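Local atomic coordinates of ribonucleoside-diphosphate reductase (Pseudomonas aeruginosa, PDB entry 5IM3), a protein that probably reduces ribonucleoside diphosphates to deoxyribonucleoside diphosphates as the large subunit of a class I ribonucleotide reductase, and binds the allosteric nucleotide dATP. Residues G237-A242 with I314-P319; P428-V433 with E462-L467. All coordinates share one frame; numbering follows the deposited sequence.

Contact 1. Residues G237-A242 with I314-P319; sequences GFLGVA and IRFELP
Phe-238 lays one rim of its ring over a face of Phe-316, with CE2 of Phe-238 standing 3.6 Å above the plane of the Phe-316 ring and displaced toward its rim. The centroids lie 4.8 Å apart and the planes are inclined by 26°, the geometry of an offset stack. At the edge of the Phe-316 ring, in its plane, sits the carbonyl oxygen of Ile-314. The Phe-238 ring is met obliquely by two groups: CB of Phe-316 approaches its CD2 to 3.3 Å, while CG2 of Ile-314 reaches its CD1 at 4.0 Å. The backbone places that CB, and chi1 of 65° then swings the Phe-316 ring face against the CE2 side of Phe-238. Leu-239 adds a methyl, CD2 lying 4.1 Å from CD2 of Phe-316.

Gly-240, the first residue to leave helical geometry, has positive phi and two bonds back into the last turn, a Schellman motif. The backbone N of Arg-315 donates a hydrogen bond to OE2 of Glu-234 on helix 219-239, and Lys-264 makes a cation-pi contact with Phe-238. Between the segments the chemistry is apolar and aromatic, implying that dispersion and ring overlap join this helix end to the 310-315 hairpin's end and Phe-316 just after it.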
# COMPACT_ATOMS: atom_id res chain seq x y z
N GLY A 237 6.25 20.19 63.23
CA GLY A 237 7.49 19.80 63.90
C GLY A 237 8.67 20.65 63.48
O GLY A 237 9.51 21.01 64.30
N PHE A 238 8.75 20.98 62.19
CA PHE A 238 9.81 21.87 61.71
C PHE A 238 9.69 23.25 62.34
O PHE A 238 10.69 23.82 62.79
CB PHE A 238 9.75 21.96 60.18
CG PHE A 238 10.85 22.80 59.58
CD1 PHE A 238 12.08 22.24 59.27
CD2 PHE A 238 10.64 24.14 59.30
CE1 PHE A 238 13.08 23.00 58.70
CE2 PHE A 238 11.65 24.91 58.73
CZ PHE A 238 12.87 24.34 58.43
N LEU A 239 8.48 23.79 62.40
CA LEU A 239 8.25 25.11 62.97
C LEU A 239 8.30 25.13 64.49
O LEU A 239 8.18 26.21 65.08
CB LEU A 239 6.89 25.65 62.50
CG LEU A 239 6.77 25.95 61.01
CD1 LEU A 239 5.33 26.30 60.64
CD2 LEU A 239 7.71 27.09 60.62
N GLY A 240 8.48 23.98 65.13
CA GLY A 240 8.50 23.94 66.58
C GLY A 240 7.18 24.23 67.24
O GLY A 240 7.14 24.52 68.43
N VAL A 241 6.08 24.18 66.48
CA VAL A 241 4.76 24.41 67.07
C VAL A 241 4.28 23.16 67.80
O VAL A 241 3.92 23.21 68.98
CB VAL A 241 3.76 24.85 65.98
CG1 VAL A 241 2.37 25.04 66.57
CG2 VAL A 241 4.23 26.12 65.30
N ALA A 242 4.26 22.03 67.10
CA ALA A 242 3.84 20.77 67.70
C ALA A 242 4.51 19.63 66.97
O ALA A 242 4.80 19.72 65.77
CB ALA A 242 2.31 20.61 67.65
N ILE A 314 12.23 19.24 53.51
CA ILE A 314 11.12 19.22 54.46
C ILE A 314 10.14 20.33 54.08
O ILE A 314 10.50 21.51 54.07
CB ILE A 314 11.61 19.40 55.90
CG1 ILE A 314 12.53 18.24 56.29
CG2 ILE A 314 10.43 19.49 56.87
CD1 ILE A 314 13.14 18.35 57.67
N ARG A 315 8.90 19.94 53.77
CA ARG A 315 7.84 20.91 53.53
C ARG A 315 7.36 21.46 54.87
O ARG A 315 6.86 20.71 55.71
CB ARG A 315 6.68 20.27 52.77
CG ARG A 315 6.82 20.28 51.26
CD ARG A 315 7.98 19.41 50.79
NE ARG A 315 7.94 19.21 49.34
CZ ARG A 315 8.96 18.74 48.62
NH1 ARG A 315 10.11 18.43 49.21
NH2 ARG A 315 8.83 18.60 47.31
N PHE A 316 7.51 22.77 55.07
CA PHE A 316 7.02 23.42 56.28
C PHE A 316 5.96 24.47 55.97
O PHE A 316 5.73 25.38 56.78
CB PHE A 316 8.18 24.03 57.07
CG PHE A 316 8.89 25.16 56.37
CD1 PHE A 316 9.89 24.90 55.44
CD2 PHE A 316 8.57 26.48 56.65
CE1 PHE A 316 10.55 25.94 54.80
CE2 PHE A 316 9.23 27.52 56.02
CZ PHE A 316 10.22 27.25 55.09
N GLU A 317 5.28 24.36 54.83
CA GLU A 317 4.17 25.23 54.47
C GLU A 317 2.91 24.38 54.34
O GLU A 317 2.81 23.53 53.45
CB GLU A 317 4.46 25.97 53.17
CG GLU A 317 3.41 27.01 52.80
CD GLU A 317 3.79 27.82 51.57
OE1 GLU A 317 4.34 27.23 50.61
OE2 GLU A 317 3.55 29.05 51.57
N LEU A 318 1.94 24.62 55.23
CA LEU A 318 0.68 23.89 55.22
C LEU A 318 -0.29 24.50 54.22
O LEU A 318 -0.17 25.67 53.85
CB LEU A 318 0.07 23.86 56.61
CG LEU A 318 0.73 22.87 57.58
CD1 LEU A 318 0.30 23.12 59.01
CD2 LEU A 318 0.41 21.44 57.16
N PRO A 319 -1.29 23.73 53.77
CA PRO A 319 -2.10 24.20 52.63
C PRO A 319 -2.77 25.55 52.84
O PRO A 319 -2.70 26.41 51.96
CB PRO A 319 -3.13 23.07 52.46
CG PRO A 319 -2.48 21.87 53.03
CD PRO A 319 -1.68 22.38 54.20

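Contact 2. Residues P428-V433 with E462-L467; sequences PFLKVV and EEFLEL
Leu-430 turns its CG anti to the carbonyl carbon (chi1 -67°), and with chi2 extended at 175° this carries CD1 out from helix 427-440 to meet Phe-464 and Leu-467. In Phe-464 CG is anti to the backbone N (chi1 -173°), a setting that turns the CD1-CE1 edge of the ring to Leu-430.

One methyl therefore makes both contacts. CD1 of Leu-430 lies 4.1 Å from CE1 of Phe-464 and comes in at the ring edge, near the ring plane; CD1 of Phe-464 is almost as close to it, at 4.2 Å. The same Leu-430 methyl stands 4.0 Å from CD1 of Leu-467. In both pairs the side chains cross at about a right angle. The backbones stay well apart, the nearest CA atoms being those of Leu-430 and Leu-467 at 9.6 Å, and the two segments bury just 96 Å² between them.

All three touching residues are buried. Trp-406 packs on Leu-430, while Phe-464 and Leu-467 rest on Thr-483 of strand 482-487, one of the parallel strands of the barrel sheet. Elsewhere on helix 427-440, Phe-429 touches a bound dATP and Val-432 packs on Asp-435 of the second subunit. The side chain of Leu-430 is about 11 Å from a bound dATP, too far for direct contact with the nucleotide. The close contacts between these segments are all methyl to ring or methyl to methyl, implying a small hydrophobic junction held by dispersion and the exclusion of water.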
# COMPACT_ATOMS: atom_id res chain seq x y z
N PRO A 428 17.12 29.64 9.18
CA PRO A 428 18.39 29.56 9.91
C PRO A 428 18.39 30.30 11.23
O PRO A 428 19.09 29.89 12.17
CB PRO A 428 19.40 30.17 8.93
CG PRO A 428 18.81 29.96 7.60
CD PRO A 428 17.31 30.08 7.79
N PHE A 429 17.62 31.39 11.33
CA PHE A 429 17.47 32.07 12.61
C PHE A 429 16.55 31.29 13.55
O PHE A 429 16.81 31.22 14.76
CB PHE A 429 16.94 33.48 12.37
CG PHE A 429 17.91 34.35 11.61
CD1 PHE A 429 19.18 34.56 12.10
CD2 PHE A 429 17.55 34.94 10.42
CE1 PHE A 429 20.07 35.35 11.41
CE2 PHE A 429 18.45 35.73 9.72
CZ PHE A 429 19.71 35.93 10.22
N LEU A 430 15.49 30.68 13.02
CA LEU A 430 14.65 29.85 13.88
C LEU A 430 15.42 28.69 14.47
O LEU A 430 15.12 28.24 15.57
CB LEU A 430 13.44 29.34 13.10
CG LEU A 430 12.47 30.45 12.69
CD1 LEU A 430 11.36 29.88 11.83
CD2 LEU A 430 11.89 31.12 13.93
N LYS A 431 16.45 28.22 13.76
CA LYS A 431 17.31 27.19 14.32
C LYS A 431 18.05 27.71 15.55
O LYS A 431 18.27 26.96 16.51
CB LYS A 431 18.29 26.70 13.26
CG LYS A 431 19.31 25.71 13.80
CD LYS A 431 18.67 24.36 14.07
CE LYS A 431 18.40 23.62 12.77
NZ LYS A 431 18.06 22.20 13.03
N VAL A 432 18.46 28.98 15.52
CA VAL A 432 19.07 29.57 16.70
C VAL A 432 18.06 29.65 17.85
O VAL A 432 18.39 29.37 19.00
CB VAL A 432 19.65 30.96 16.36
CG1 VAL A 432 20.28 31.60 17.59
CG2 VAL A 432 20.67 30.85 15.23
N VAL A 433 16.83 30.04 17.54
CA VAL A 433 15.76 30.03 18.54
C VAL A 433 15.61 28.63 19.12
O VAL A 433 15.57 28.44 20.34
CB VAL A 433 14.44 30.52 17.92
CG1 VAL A 433 13.28 30.32 18.90
CG2 VAL A 433 14.56 31.98 17.50
N GLU A 462 6.40 27.89 2.92
CA GLU A 462 6.39 26.47 2.57
C GLU A 462 7.42 25.70 3.39
O GLU A 462 7.12 24.61 3.91
CB GLU A 462 6.64 26.30 1.07
CG GLU A 462 5.50 26.81 0.21
CD GLU A 462 5.83 26.83 -1.27
OE1 GLU A 462 6.92 27.33 -1.63
OE2 GLU A 462 5.01 26.34 -2.07
N GLU A 463 8.63 26.23 3.52
CA GLU A 463 9.60 25.62 4.42
C GLU A 463 9.10 25.65 5.86
O GLU A 463 9.34 24.71 6.63
CB GLU A 463 10.95 26.33 4.30
CG GLU A 463 12.10 25.66 5.05
CD GLU A 463 13.41 26.46 4.95
OE1 GLU A 463 13.37 27.61 4.48
OE2 GLU A 463 14.46 25.92 5.36
N PHE A 464 8.38 26.71 6.24
CA PHE A 464 7.88 26.85 7.61
C PHE A 464 6.94 25.71 7.98
O PHE A 464 7.00 25.17 9.09
CB PHE A 464 7.18 28.20 7.75
CG PHE A 464 6.77 28.55 9.16
CD1 PHE A 464 7.69 29.05 10.06
CD2 PHE A 464 5.45 28.43 9.57
CE1 PHE A 464 7.31 29.40 11.35
CE2 PHE A 464 5.06 28.77 10.85
CZ PHE A 464 6.00 29.26 11.75
N LEU A 465 6.05 25.33 7.06
CA LEU A 465 5.06 24.30 7.36
C LEU A 465 5.69 22.95 7.67
O LEU A 465 5.04 22.12 8.31
CB LEU A 465 4.08 24.14 6.18
CG LEU A 465 3.35 25.39 5.70
CD1 LEU A 465 2.42 25.03 4.55
CD2 LEU A 465 2.57 26.03 6.82
N GLU A 466 6.93 22.73 7.25
CA GLU A 466 7.55 21.41 7.36
C GLU A 466 8.56 21.33 8.49
O GLU A 466 9.23 20.29 8.64
CB GLU A 466 8.23 21.04 6.04
CG GLU A 466 7.31 21.08 4.84
CD GLU A 466 7.85 20.26 3.68
OE1 GLU A 466 7.08 19.97 2.74
OE2 GLU A 466 9.04 19.88 3.72
N LEU A 467 8.69 22.37 9.31
CA LEU A 467 9.73 22.41 10.33
C LEU A 467 9.62 21.28 11.34
O LEU A 467 10.62 20.96 11.99
CB LEU A 467 9.69 23.76 11.05
CG LEU A 467 10.22 24.97 10.28
CD1 LEU A 467 9.93 26.26 11.03
CD2 LEU A 467 11.72 24.83 10.03

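How the contacts relate
Contact 1 closes before contact 2 opens, so the two lie in series along the chain. Their centres are 50 Å apart and their nearest atoms about 29 Å, with no touch between them. No helix, strand or sheet is common to both: 314-319 belongs to the all-alpha domain, against which the end of helix 219-239 packs, whereas 428-433 and 462-467 join helix 427-440 to helix 461-465 and the turn after it, within the barrel domain. Contact 1 is remote from the nucleotide sites, and no other protein chain of the assembly touches it. Contact 2, by contrast, lies behind a helix whose other residues meet a bound dATP and the second subunit.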